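Local coordinates for filamentation induced by cAMP protein Fic (Desulfovibrio alaskensis, PDB 4RGL), which is a largely helical member of the Fic/DOC family that carries a C-terminal domain of the helix-turn-helix clan, at residues A[60-65]-A[85-90]; A[81-86]-A[118-123]; A[173-178]-A[194-199]; A[226-231]-A[238-243]. One frame throughout, in Å; residues are numbered along the deposited sequence.

Contact 1 (A[60-65]-A[85-90]); sequences ENNTLT and IQEVRN
Asn62 and Glu87 join a loop to the flank of helix 82-95, and the asparagine can be followed atom by atom. Its CB and CG each lie 4.1 Å from Glu87 OE1, with CG anti to the backbone N (chi1 -172°), a torsion that carries the amide out to the helix. Here the group divides. OD1 turns back to accept the backbone N of Leu64 at 3.0 Å, in the carbonyl plane, while ND2 donates to Glu87 OE1 at 3.1 Å. The acceptor lies near the amide plane, but the carboxylate is met from above its own plane. Held by both ends, the amide has little freedom to flip. ND2 also has a weak bond to Glu84 O, and Glu87 OE1 a long, weak ion pair with Arg191. Beside this polar link, Leu64 sets CD1 against Val88 CG2 at 3.7 Å, with Ile85 CG1 further off at 4.4 Å. The turn closed by OD1 is an Asx turn. It follows a Schellman motif with Asn61 at C-prime, and helix 42-59, followed directly by Glu60 and Asn61, is consistent with the inhibitory helix of Fic proteins.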
loop_
_atom_site.group_PDB
_atom_site.type_symbol
_atom_site.label_atom_id
_atom_site.label_comp_id
_atom_site.label_asym_id
_atom_site.label_seq_id
_atom_site.Cartn_x
_atom_site.Cartn_y
_atom_site.Cartn_z
ATOM N N GLU A 60 6.506 -14.023 0.804
ATOM C CA GLU A 60 7.727 -14.657 1.284
ATOM C C GLU A 60 7.440 -15.492 2.561
ATOM O O GLU A 60 8.311 -15.641 3.424
ATOM C CB GLU A 60 8.827 -13.611 1.534
ATOM C CG GLU A 60 9.164 -12.774 0.297
ATOM C CD GLU A 60 9.633 -13.546 -0.932
ATOM O OE1 GLU A 60 10.104 -14.698 -0.777
ATOM O OE2 GLU A 60 9.598 -12.963 -2.040
ATOM N N ASN A 61 6.215 -16.059 2.644
ATOM C CA ASN A 61 5.815 -17.045 3.651
ATOM C C ASN A 61 5.741 -16.444 5.089
ATOM O O ASN A 61 5.843 -17.192 6.065
ATOM C CB ASN A 61 6.768 -18.252 3.634
ATOM C CG ASN A 61 6.833 -18.942 2.286
ATOM O OD1 ASN A 61 5.833 -19.043 1.553
ATOM N ND2 ASN A 61 8.005 -19.461 1.943
ATOM N N ASN A 62 5.407 -15.144 5.209
ATOM C CA ASN A 62 5.123 -14.550 6.524
ATOM C C ASN A 62 3.665 -14.842 6.890
ATOM O O ASN A 62 2.761 -14.551 6.102
ATOM C CB ASN A 62 5.416 -13.042 6.525
ATOM C CG ASN A 62 5.341 -12.397 7.889
ATOM O OD1 ASN A 62 4.315 -12.442 8.570
ATOM N ND2 ASN A 62 6.379 -11.661 8.247
ATOM N N THR A 63 3.446 -15.518 8.020
ATOM C CA THR A 63 2.128 -16.063 8.366
ATOM C C THR A 63 1.194 -15.005 9.043
ATOM O O THR A 63 0.036 -15.326 9.345
ATOM C CB THR A 63 2.288 -17.280 9.281
ATOM O OG1 THR A 63 2.854 -16.860 10.525
ATOM C CG2 THR A 63 3.146 -18.382 8.651
ATOM N N LEU A 64 1.686 -13.767 9.269
ATOM C CA LEU A 64 0.862 -12.730 9.904
ATOM C C LEU A 64 -0.290 -12.298 8.988
ATOM O O LEU A 64 -0.113 -12.197 7.765
ATOM C CB LEU A 64 1.709 -11.516 10.291
ATOM C CG LEU A 64 2.694 -11.738 11.444
ATOM C CD1 LEU A 64 3.656 -10.597 11.552
ATOM C CD2 LEU A 64 1.965 -11.942 12.756
ATOM N N THR A 65 -1.486 -12.084 9.577
ATOM C CA THR A 65 -2.677 -11.662 8.829
ATOM C C THR A 65 -2.668 -10.149 8.635
ATOM O O THR A 65 -1.867 -9.454 9.267
ATOM C CB THR A 65 -3.966 -12.112 9.566
ATOM O OG1 THR A 65 -4.113 -11.355 10.773
ATOM C CG2 THR A 65 -3.976 -13.608 9.871
ATOM N N ILE A 85 7.142 -10.350 13.353
ATOM C CA ILE A 85 6.708 -9.023 13.790
ATOM C C ILE A 85 7.808 -7.976 13.463
ATOM O O ILE A 85 7.487 -6.867 13.027
ATOM C CB ILE A 85 6.346 -9.032 15.311
ATOM C CG1 ILE A 85 5.217 -10.068 15.603
ATOM C CG2 ILE A 85 5.940 -7.636 15.782
ATOM C CD1 ILE A 85 4.926 -10.305 17.109
ATOM N N GLN A 86 9.102 -8.366 13.593
ATOM C CA GLN A 86 10.206 -7.464 13.261
ATOM C C GLN A 86 10.332 -7.271 11.762
ATOM O O GLN A 86 10.758 -6.202 11.324
ATOM C CB GLN A 86 11.523 -7.961 13.833
ATOM C CG GLN A 86 11.932 -7.215 15.105
ATOM C CD GLN A 86 12.016 -5.706 14.896
ATOM O OE1 GLN A 86 11.433 -4.920 15.648
ATOM N NE2 GLN A 86 12.721 -5.281 13.860
ATOM N N GLU A 87 9.946 -8.288 10.961
ATOM C CA GLU A 87 9.912 -8.135 9.509
ATOM C C GLU A 87 8.954 -7.009 9.128
ATOM O O GLU A 87 9.296 -6.163 8.303
ATOM C CB GLU A 87 9.498 -9.451 8.817
ATOM C CG GLU A 87 10.571 -10.527 8.839
ATOM C CD GLU A 87 10.271 -11.744 7.980
ATOM O OE1 GLU A 87 9.282 -11.703 7.211
ATOM O OE2 GLU A 87 11.068 -12.709 8.021
ATOM N N VAL A 88 7.779 -6.944 9.815
ATOM C CA VAL A 88 6.758 -5.915 9.575
ATOM C C VAL A 88 7.287 -4.530 9.988
ATOM O O VAL A 88 7.166 -3.575 9.222
ATOM C CB VAL A 88 5.434 -6.250 10.318
ATOM C CG1 VAL A 88 4.417 -5.123 10.161
ATOM C CG2 VAL A 88 4.854 -7.574 9.833
ATOM N N ARG A 89 7.857 -4.421 11.204
ATOM C CA ARG A 89 8.395 -3.155 11.695
ATOM C C ARG A 89 9.460 -2.615 10.735
ATOM O O ARG A 89 9.391 -1.455 10.333
ATOM C CB ARG A 89 8.982 -3.315 13.114
ATOM C CG ARG A 89 7.958 -3.726 14.176
ATOM C CD ARG A 89 8.490 -3.463 15.574
ATOM N NE ARG A 89 7.574 -3.939 16.612
ATOM C CZ ARG A 89 7.719 -5.096 17.256
ATOM N NH1 ARG A 89 8.746 -5.893 16.980
ATOM N NH2 ARG A 89 6.843 -5.459 18.185
ATOM N N ASN A 90 10.416 -3.482 10.317
ATOM C CA ASN A 90 11.479 -3.097 9.376
ATOM C C ASN A 90 10.895 -2.692 8.020
ATOM O O ASN A 90 11.309 -1.676 7.452
ATOM C CB ASN A 90 12.489 -4.242 9.193
ATOM C CG ASN A 90 13.413 -4.452 10.374
ATOM O OD1 ASN A 90 13.269 -3.832 11.433
ATOM N ND2 ASN A 90 14.407 -5.305 10.198
#

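Contact 2 (A[81-86]-A[118-123]); sequences HPREIQ and RGLVDE
Arg83, in the first turn of helix 82-95, faces Leu120 of an irregular loop, their CA atoms 7.5 Å apart and the closest CA pair between the two segments. Leu120 reaches across with one branch of its fork: CD2 lies 4.1 Å from Gln86 CB and 4.2 Å from Arg83 CG, so a single methyl rests against the aliphatic roots of two polar side chains one helical turn apart. The arginine leaves in the other direction. With CG anti to the backbone N (chi1 -164°) and the chain extended as far as NE, it runs out over the loop until NH2 stands 2.6 Å from Leu120 O, which approaches the guanidinium obliquely. The helix that supplies both polar residues begins with an N-cap made by a histidine: His81 ND1 accepts the backbone N of Arg83 at 3.1 Å, standing in for the carbonyl that a preceding turn would offer. The loop is part of the Fic/DOC region and leads from helix 106-117 toward strand 133-134, and Gly119 takes a positive phi just after that helix has ended. Further along helix 82-95, Leu120 also touches Glu87 and Asn90, and Asn90 ND2 donates to Arg118 O. Glu84 points away from the loop, and its OE1 is hydrogen-bonded to Thr63 OG1.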
loop_
_atom_site.group_PDB
_atom_site.type_symbol
_atom_site.label_atom_id
_atom_site.label_comp_id
_atom_site.label_asym_id
_atom_site.label_seq_id
_atom_site.Cartn_x
_atom_site.Cartn_y
_atom_site.Cartn_z
ATOM N N HIS A 81 5.095 -14.586 16.171
ATOM C CA HIS A 81 6.533 -14.832 16.209
ATOM C C HIS A 81 7.307 -13.506 16.179
ATOM O O HIS A 81 7.005 -12.635 15.362
ATOM C CB HIS A 81 6.954 -15.724 15.041
ATOM C CG HIS A 81 8.295 -16.349 15.228
ATOM N ND1 HIS A 81 9.454 -15.668 14.920
ATOM C CD2 HIS A 81 8.620 -17.567 15.719
ATOM C CE1 HIS A 81 10.446 -16.492 15.223
ATOM N NE2 HIS A 81 9.992 -17.648 15.698
ATOM N N PRO A 82 8.313 -13.327 17.077
ATOM C CA PRO A 82 9.020 -12.029 17.132
ATOM C C PRO A 82 9.749 -11.693 15.824
ATOM O O PRO A 82 9.863 -10.518 15.471
ATOM C CB PRO A 82 10.013 -12.214 18.285
ATOM C CG PRO A 82 10.110 -13.694 18.484
ATOM C CD PRO A 82 8.783 -14.244 18.130
ATOM N N ARG A 83 10.226 -12.719 15.100
ATOM C CA ARG A 83 10.941 -12.521 13.833
ATOM C C ARG A 83 9.986 -11.999 12.747
ATOM O O ARG A 83 10.350 -11.099 11.993
ATOM C CB ARG A 83 11.602 -13.831 13.383
ATOM C CG ARG A 83 12.664 -13.655 12.327
ATOM C CD ARG A 83 13.452 -14.932 12.145
ATOM N NE ARG A 83 14.628 -14.729 11.305
ATOM C CZ ARG A 83 15.810 -14.339 11.771
ATOM N NH1 ARG A 83 15.972 -14.094 13.066
ATOM N NH2 ARG A 83 16.835 -14.184 10.945
ATOM N N GLU A 84 8.750 -12.540 12.697
ATOM C CA GLU A 84 7.743 -12.088 11.734
ATOM C C GLU A 84 7.276 -10.673 12.055
ATOM O O GLU A 84 7.033 -9.884 11.142
ATOM C CB GLU A 84 6.542 -13.043 11.706
ATOM C CG GLU A 84 6.812 -14.347 10.979
ATOM C CD GLU A 84 5.574 -15.192 10.740
ATOM O OE1 GLU A 84 4.571 -15.002 11.466
ATOM O OE2 GLU A 84 5.611 -16.053 9.830
ATOM N N ILE A 85 7.142 -10.350 13.353
ATOM C CA ILE A 85 6.708 -9.023 13.790
ATOM C C ILE A 85 7.808 -7.976 13.463
ATOM O O ILE A 85 7.487 -6.867 13.027
ATOM C CB ILE A 85 6.346 -9.032 15.311
ATOM C CG1 ILE A 85 5.217 -10.068 15.603
ATOM C CG2 ILE A 85 5.940 -7.636 15.782
ATOM C CD1 ILE A 85 4.926 -10.305 17.109
ATOM N N GLN A 86 9.102 -8.366 13.593
ATOM C CA GLN A 86 10.206 -7.464 13.261
ATOM C C GLN A 86 10.332 -7.271 11.762
ATOM O O GLN A 86 10.758 -6.202 11.324
ATOM C CB GLN A 86 11.523 -7.961 13.833
ATOM C CG GLN A 86 11.932 -7.215 15.105
ATOM C CD GLN A 86 12.016 -5.706 14.896
ATOM O OE1 GLN A 86 11.433 -4.920 15.648
ATOM N NE2 GLN A 86 12.721 -5.281 13.860
ATOM N N ARG A 118 17.679 -5.010 8.877
ATOM C CA ARG A 118 18.365 -4.680 10.132
ATOM C C ARG A 118 17.986 -5.658 11.249
ATOM O O ARG A 118 16.797 -5.881 11.504
ATOM C CB ARG A 118 18.051 -3.248 10.563
ATOM C CG ARG A 118 18.746 -2.837 11.869
ATOM C CD ARG A 118 18.405 -1.421 12.258
ATOM N NE ARG A 118 18.815 -0.472 11.230
ATOM C CZ ARG A 118 18.572 0.829 11.286
ATOM N NH1 ARG A 118 17.916 1.344 12.319
ATOM N NH2 ARG A 118 18.971 1.626 10.305
ATOM N N GLY A 119 19.008 -6.278 11.854
ATOM C CA GLY A 119 18.842 -7.183 12.988
ATOM C C GLY A 119 18.311 -8.565 12.647
ATOM O O GLY A 119 18.153 -9.401 13.539
ATOM N N LEU A 120 18.036 -8.825 11.365
ATOM C CA LEU A 120 17.464 -10.112 10.954
ATOM C C LEU A 120 18.505 -10.999 10.288
ATOM O O LEU A 120 18.378 -12.226 10.325
ATOM C CB LEU A 120 16.280 -9.893 9.988
ATOM C CG LEU A 120 15.095 -9.085 10.534
ATOM C CD1 LEU A 120 14.131 -8.707 9.412
ATOM C CD2 LEU A 120 14.364 -9.846 11.634
ATOM N N VAL A 121 19.499 -10.384 9.607
ATOM C CA VAL A 121 20.468 -11.120 8.789
ATOM C C VAL A 121 21.892 -10.559 9.009
ATOM O O VAL A 121 22.045 -9.460 9.545
ATOM C CB VAL A 121 20.049 -11.062 7.286
ATOM C CG1 VAL A 121 21.213 -11.420 6.362
ATOM C CG2 VAL A 121 18.850 -11.965 7.024
ATOM N N ASP A 122 22.933 -11.347 8.635
ATOM C CA ASP A 122 24.324 -10.936 8.802
ATOM C C ASP A 122 24.720 -9.887 7.747
ATOM O O ASP A 122 25.172 -8.798 8.110
ATOM C CB ASP A 122 25.263 -12.153 8.730
ATOM N N GLU A 123 24.520 -10.199 6.442
ATOM C CA GLU A 123 24.921 -9.294 5.357
ATOM C C GLU A 123 23.791 -8.324 4.994
ATOM O O GLU A 123 22.955 -8.632 4.141
ATOM C CB GLU A 123 25.359 -10.085 4.117
ATOM C CG GLU A 123 26.641 -10.868 4.321
ATOM C CD GLU A 123 27.103 -11.621 3.092
ATOM O OE1 GLU A 123 26.548 -12.708 2.816
ATOM O OE2 GLU A 123 28.022 -11.123 2.403
#

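Contact 3 (A[173-178]-A[194-199]); sequences CIFHYE and RLWQTL
Phe175 lays the CE1 and CZ corner of its ring beside the five-membered ring of Trp196, CE1 coming 3.4 Å from Trp196 CD1. The rings meet obliquely, with centroids 5.0 Å apart and planes inclined by 34°. On the next residue of each helix the chemistry becomes polar. His176 ND1 donates to Gln197 OE1 at 2.7 Å, a bent bond (138°) that arrives above the amide's carbonyl plane. Gln197 reaches it through a chain anti at both chi1 and chi2. Next to ND1, CE1 touches Arg194 CG at 3.9 Å, while NE2 has a weak bond to Tyr224 OH. Arg194 is the last arginine of the Fic signature motif, and its guanidinium is engaged by Glu60 and Ser56. The axes of the two segments run nearly antiparallel and approach to 9.1 Å, with Trp196 NE1 bonded to Ala103 O. Helix 150-163 packs against Phe175, helix 106-117 against Trp196, and helix 238-257 against Cys173 and Gln197.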
loop_
_atom_site.group_PDB
_atom_site.type_symbol
_atom_site.label_atom_id
_atom_site.label_comp_id
_atom_site.label_asym_id
_atom_site.label_seq_id
_atom_site.Cartn_x
_atom_site.Cartn_y
_atom_site.Cartn_z
ATOM N N CYS A 173 8.928 -2.727 -14.569
ATOM C CA CYS A 173 8.746 -4.151 -14.837
ATOM C C CYS A 173 10.066 -4.781 -15.276
ATOM O O CYS A 173 10.408 -5.874 -14.815
ATOM C CB CYS A 173 7.655 -4.369 -15.881
ATOM S SG CYS A 173 6.012 -3.826 -15.359
ATOM N N ILE A 174 10.806 -4.098 -16.184
ATOM C CA ILE A 174 12.091 -4.601 -16.683
ATOM C C ILE A 174 13.091 -4.738 -15.519
ATOM O O ILE A 174 13.761 -5.772 -15.401
ATOM C CB ILE A 174 12.656 -3.683 -17.806
ATOM C CG1 ILE A 174 11.649 -3.528 -18.991
ATOM C CG2 ILE A 174 14.012 -4.188 -18.291
ATOM C CD1 ILE A 174 11.405 -4.824 -19.838
ATOM N N PHE A 175 13.170 -3.705 -14.645
ATOM C CA PHE A 175 14.073 -3.732 -13.493
ATOM C C PHE A 175 13.723 -4.892 -12.557
ATOM O O PHE A 175 14.611 -5.635 -12.147
ATOM C CB PHE A 175 14.027 -2.400 -12.731
ATOM C CG PHE A 175 15.028 -2.311 -11.599
ATOM C CD1 PHE A 175 14.728 -2.825 -10.341
ATOM C CD2 PHE A 175 16.272 -1.728 -11.794
ATOM C CE1 PHE A 175 15.666 -2.778 -9.311
ATOM C CE2 PHE A 175 17.203 -1.666 -10.754
ATOM C CZ PHE A 175 16.893 -2.190 -9.520
ATOM N N HIS A 176 12.418 -5.048 -12.230
ATOM C CA HIS A 176 11.925 -6.134 -11.367
ATOM C C HIS A 176 12.379 -7.486 -11.907
ATOM O O HIS A 176 12.881 -8.312 -11.154
ATOM C CB HIS A 176 10.375 -6.083 -11.285
ATOM C CG HIS A 176 9.785 -6.860 -10.137
ATOM N ND1 HIS A 176 8.763 -6.335 -9.365
ATOM C CD2 HIS A 176 10.101 -8.088 -9.663
ATOM C CE1 HIS A 176 8.472 -7.267 -8.473
ATOM N NE2 HIS A 176 9.264 -8.331 -8.600
ATOM N N TYR A 177 12.242 -7.688 -13.224
ATOM C CA TYR A 177 12.602 -8.932 -13.896
ATOM C C TYR A 177 14.104 -9.177 -13.829
ATOM O O TYR A 177 14.532 -10.291 -13.518
ATOM C CB TYR A 177 12.132 -8.893 -15.355
ATOM C CG TYR A 177 12.624 -10.048 -16.196
ATOM C CD1 TYR A 177 12.011 -11.296 -16.128
ATOM C CD2 TYR A 177 13.613 -9.862 -17.157
ATOM C CE1 TYR A 177 12.412 -12.347 -16.951
ATOM C CE2 TYR A 177 13.995 -10.894 -18.014
ATOM C CZ TYR A 177 13.399 -12.138 -17.901
ATOM O OH TYR A 177 13.802 -13.168 -18.720
ATOM N N GLU A 178 14.906 -8.151 -14.114
ATOM C CA GLU A 178 16.357 -8.273 -14.075
ATOM C C GLU A 178 16.855 -8.469 -12.641
ATOM O O GLU A 178 17.671 -9.357 -12.391
ATOM C CB GLU A 178 17.016 -7.044 -14.702
ATOM C CG GLU A 178 16.830 -6.960 -16.208
ATOM C CD GLU A 178 17.420 -8.126 -16.978
ATOM O OE1 GLU A 178 18.562 -8.532 -16.662
ATOM O OE2 GLU A 178 16.745 -8.628 -17.903
ATOM N N ARG A 194 9.871 -5.831 -5.178
ATOM C CA ARG A 194 8.583 -5.130 -5.108
ATOM C C ARG A 194 8.761 -3.713 -4.592
ATOM O O ARG A 194 8.071 -2.798 -5.059
ATOM C CB ARG A 194 7.607 -5.896 -4.219
ATOM C CG ARG A 194 7.340 -7.279 -4.729
ATOM C CD ARG A 194 6.506 -8.087 -3.797
ATOM N NE ARG A 194 6.766 -9.507 -3.992
ATOM C CZ ARG A 194 7.531 -10.230 -3.190
ATOM N NH1 ARG A 194 7.971 -9.721 -2.051
ATOM N NH2 ARG A 194 7.774 -11.500 -3.467
ATOM N N LEU A 195 9.711 -3.510 -3.653
ATOM C CA LEU A 195 9.985 -2.187 -3.116
ATOM C C LEU A 195 10.504 -1.264 -4.200
ATOM O O LEU A 195 9.999 -0.147 -4.352
ATOM C CB LEU A 195 10.996 -2.266 -1.961
ATOM C CG LEU A 195 11.489 -0.903 -1.409
ATOM C CD1 LEU A 195 10.360 -0.149 -0.700
ATOM C CD2 LEU A 195 12.655 -1.089 -0.482
ATOM N N TRP A 196 11.500 -1.726 -4.976
ATOM C CA TRP A 196 12.137 -0.880 -5.970
ATOM C C TRP A 196 11.204 -0.629 -7.160
ATOM O O TRP A 196 11.231 0.465 -7.723
ATOM C CB TRP A 196 13.465 -1.479 -6.433
ATOM C CG TRP A 196 14.609 -0.513 -6.326
ATOM C CD1 TRP A 196 15.334 0.012 -7.354
ATOM C CD2 TRP A 196 15.005 0.208 -5.151
ATOM N NE1 TRP A 196 16.246 0.920 -6.873
ATOM C CE2 TRP A 196 16.035 1.094 -5.530
ATOM C CE3 TRP A 196 14.606 0.170 -3.800
ATOM C CZ2 TRP A 196 16.688 1.917 -4.609
ATOM C CZ3 TRP A 196 15.227 1.014 -2.898
ATOM C CH2 TRP A 196 16.264 1.862 -3.297
ATOM N N GLN A 197 10.295 -1.579 -7.462
ATOM C CA GLN A 197 9.287 -1.334 -8.490
ATOM C C GLN A 197 8.356 -0.183 -8.054
ATOM O O GLN A 197 8.113 0.736 -8.834
ATOM C CB GLN A 197 8.482 -2.598 -8.793
ATOM C CG GLN A 197 7.381 -2.353 -9.824
ATOM C CD GLN A 197 6.615 -3.589 -10.152
ATOM O OE1 GLN A 197 7.169 -4.579 -10.632
ATOM N NE2 GLN A 197 5.296 -3.497 -10.068
ATOM N N THR A 198 7.936 -0.186 -6.768
ATOM C CA THR A 198 7.132 0.897 -6.195
ATOM C C THR A 198 7.915 2.227 -6.241
ATOM O O THR A 198 7.323 3.283 -6.481
ATOM C CB THR A 198 6.715 0.546 -4.750
ATOM O OG1 THR A 198 6.081 -0.734 -4.739
ATOM C CG2 THR A 198 5.788 1.583 -4.146
ATOM N N LEU A 199 9.254 2.168 -6.047
ATOM C CA LEU A 199 10.082 3.374 -6.052
ATOM C C LEU A 199 10.168 3.957 -7.449
ATOM O O LEU A 199 9.951 5.154 -7.620
ATOM C CB LEU A 199 11.494 3.081 -5.501
ATOM C CG LEU A 199 12.403 4.318 -5.307
ATOM C CD1 LEU A 199 11.772 5.331 -4.342
ATOM C CD2 LEU A 199 13.743 3.919 -4.821
#

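Contact 4 (A[226-231]-A[238-243]); sequences RVLAVA and TPFVEF
Leu228 and Phe240 lie side by side and point the same way, two neighbouring prongs of an antiparallel helical hairpin. The segments meet at 158° between their N-to-C directions, their axes approaching to 8.5 Å, and only a short connection separates the helices in the chain, so this is a local pairing of consecutive helices. Both side chains place CG anti to the backbone N, chi1 -176° for the leucine and 176° for the phenylalanine, and from helices running in opposite senses this brings them out alongside one another. One leucine methyl, CD1, does the touching: it meets the ring obliquely, 3.7 Å from Phe240 CD1 and nearly as close to CE1. Beyond the hairpin, both residues turn to helix 168-182, where Leu228 packs on Tyr177 and Glu180 and the ring of Phe240 makes an edge-to-face pair with His176. Nearer the connection smaller groups meet. Ala231 directs its methyl toward the start of helix 238-257 and meets the proline there; a proline fits this first turn readily, since its nitrogen carries no hydrogen, and first-turn nitrogens have no carbonyl of the helix to donate to. The backbone of Ala231 also accepts a weak bond from Tyr177 OH. The methyl meets both residues: Ala231 CB is 3.8 Å from Pro239 CG and 4.3 Å from Phe240 CB.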
loop_
_atom_site.group_PDB
_atom_site.type_symbol
_atom_site.label_atom_id
_atom_site.label_comp_id
_atom_site.label_asym_id
_atom_site.label_seq_id
_atom_site.Cartn_x
_atom_site.Cartn_y
_atom_site.Cartn_z
ATOM N N ARG A 226 5.120 -18.625 -12.301
ATOM C CA ARG A 226 5.116 -19.423 -13.544
ATOM C C ARG A 226 5.489 -18.546 -14.756
ATOM O O ARG A 226 6.297 -18.963 -15.591
ATOM C CB ARG A 226 3.746 -20.091 -13.764
ATOM C CG ARG A 226 3.755 -21.150 -14.880
ATOM C CD ARG A 226 2.389 -21.812 -15.076
ATOM N NE ARG A 226 1.385 -20.874 -15.594
ATOM C CZ ARG A 226 0.410 -20.348 -14.857
ATOM N NH1 ARG A 226 0.265 -20.704 -13.585
ATOM N NH2 ARG A 226 -0.454 -19.500 -15.398
ATOM N N VAL A 227 4.910 -17.317 -14.838
ATOM C CA VAL A 227 5.224 -16.361 -15.914
ATOM C C VAL A 227 6.666 -15.888 -15.773
ATOM O O VAL A 227 7.383 -15.783 -16.767
ATOM C CB VAL A 227 4.244 -15.163 -15.918
ATOM N N LEU A 228 7.105 -15.668 -14.530
ATOM C CA LEU A 228 8.468 -15.255 -14.230
ATOM C C LEU A 228 9.478 -16.355 -14.633
ATOM O O LEU A 228 10.559 -16.042 -15.139
ATOM C CB LEU A 228 8.586 -14.933 -12.732
ATOM C CG LEU A 228 9.918 -14.394 -12.246
ATOM C CD1 LEU A 228 10.338 -13.155 -13.041
ATOM C CD2 LEU A 228 9.852 -14.073 -10.782
ATOM N N ALA A 229 9.099 -17.648 -14.447
ATOM C CA ALA A 229 9.954 -18.784 -14.814
ATOM C C ALA A 229 9.964 -19.001 -16.327
ATOM O O ALA A 229 11.017 -19.300 -16.894
ATOM C CB ALA A 229 9.481 -20.044 -14.112
ATOM N N VAL A 230 8.771 -18.870 -16.989
ATOM C CA VAL A 230 8.658 -19.021 -18.448
ATOM C C VAL A 230 9.457 -17.919 -19.141
ATOM O O VAL A 230 10.201 -18.199 -20.086
ATOM C CB VAL A 230 7.183 -19.016 -18.910
ATOM N N ALA A 231 9.366 -16.670 -18.614
ATOM C CA ALA A 231 10.137 -15.531 -19.121
ATOM C C ALA A 231 11.643 -15.760 -18.927
ATOM O O ALA A 231 12.435 -15.419 -19.806
ATOM C CB ALA A 231 9.704 -14.254 -18.417
ATOM N N THR A 238 9.178 -9.680 -21.945
ATOM C CA THR A 238 7.869 -9.312 -22.512
ATOM C C THR A 238 6.661 -9.969 -21.714
ATOM O O THR A 238 5.773 -9.238 -21.269
ATOM C CB THR A 238 7.811 -9.693 -24.003
ATOM O OG1 THR A 238 8.887 -9.047 -24.685
ATOM C CG2 THR A 238 6.483 -9.324 -24.653
ATOM N N PRO A 239 6.605 -11.330 -21.547
ATOM C CA PRO A 239 5.432 -11.928 -20.870
ATOM C C PRO A 239 5.295 -11.463 -19.413
ATOM O O PRO A 239 4.172 -11.313 -18.917
ATOM C CB PRO A 239 5.707 -13.434 -20.951
ATOM C CG PRO A 239 7.176 -13.547 -21.199
ATOM C CD PRO A 239 7.539 -12.368 -22.021
ATOM N N PHE A 240 6.437 -11.227 -18.727
ATOM C CA PHE A 240 6.432 -10.732 -17.351
ATOM C C PHE A 240 5.904 -9.290 -17.304
ATOM O O PHE A 240 5.123 -8.946 -16.408
ATOM C CB PHE A 240 7.848 -10.813 -16.740
ATOM C CG PHE A 240 7.958 -10.240 -15.342
ATOM C CD1 PHE A 240 7.572 -10.987 -14.234
ATOM C CD2 PHE A 240 8.501 -8.977 -15.130
ATOM C CE1 PHE A 240 7.679 -10.460 -12.943
ATOM C CE2 PHE A 240 8.614 -8.455 -13.838
ATOM C CZ PHE A 240 8.209 -9.202 -12.753
ATOM N N VAL A 241 6.315 -8.455 -18.285
ATOM C CA VAL A 241 5.874 -7.061 -18.375
ATOM C C VAL A 241 4.354 -7.018 -18.584
ATOM O O VAL A 241 3.664 -6.264 -17.898
ATOM C CB VAL A 241 6.629 -6.300 -19.500
ATOM C CG1 VAL A 241 6.118 -4.865 -19.633
ATOM C CG2 VAL A 241 8.133 -6.314 -19.249
ATOM N N GLU A 242 3.827 -7.907 -19.458
ATOM C CA GLU A 242 2.383 -8.030 -19.674
ATOM C C GLU A 242 1.670 -8.388 -18.374
ATOM O O GLU A 242 0.629 -7.807 -18.067
ATOM C CB GLU A 242 2.074 -9.093 -20.748
ATOM C CG GLU A 242 2.403 -8.669 -22.172
ATOM C CD GLU A 242 2.002 -9.692 -23.224
ATOM O OE1 GLU A 242 1.571 -10.803 -22.841
ATOM O OE2 GLU A 242 2.108 -9.376 -24.430
ATOM N N PHE A 243 2.235 -9.354 -17.599
ATOM C CA PHE A 243 1.635 -9.794 -16.340
ATOM C C PHE A 243 1.606 -8.666 -15.335
ATOM O O PHE A 243 0.561 -8.414 -14.727
ATOM C CB PHE A 243 2.398 -11.000 -15.754
ATOM C CG PHE A 243 1.805 -11.526 -14.459
ATOM C CD1 PHE A 243 0.813 -12.503 -14.475
ATOM C CD2 PHE A 243 2.213 -11.018 -13.227
ATOM C CE1 PHE A 243 0.246 -12.968 -13.281
ATOM C CE2 PHE A 243 1.628 -11.466 -12.039
ATOM C CZ PHE A 243 0.652 -12.442 -12.073
#

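In the fold
Contacts 1, 3 and 4 are buried and contact 2 lies at the surface, but burial alone does not set the chemistry. Contacts 3 and 4 are helix-on-helix pairings; contact 3 sets a polar pair beside an aromatic one, whereas contact 4 is purely apolar. They adjoin where helix 168-182 of contact 3 packs on both helices of contact 4, with centres about 13 Å apart. Contacts 1 and 2 instead place loops against successive turns of helix 82-95, their centres about 9 Å apart: contact 1 combines an amide-carboxylate bond with leucine packing, while contact 2 depends on one leucine. The salt bridge from Glu60 to Arg194 joins contact 1 to contact 3, tying the end of the presumed inhibitory helix to the Fic core.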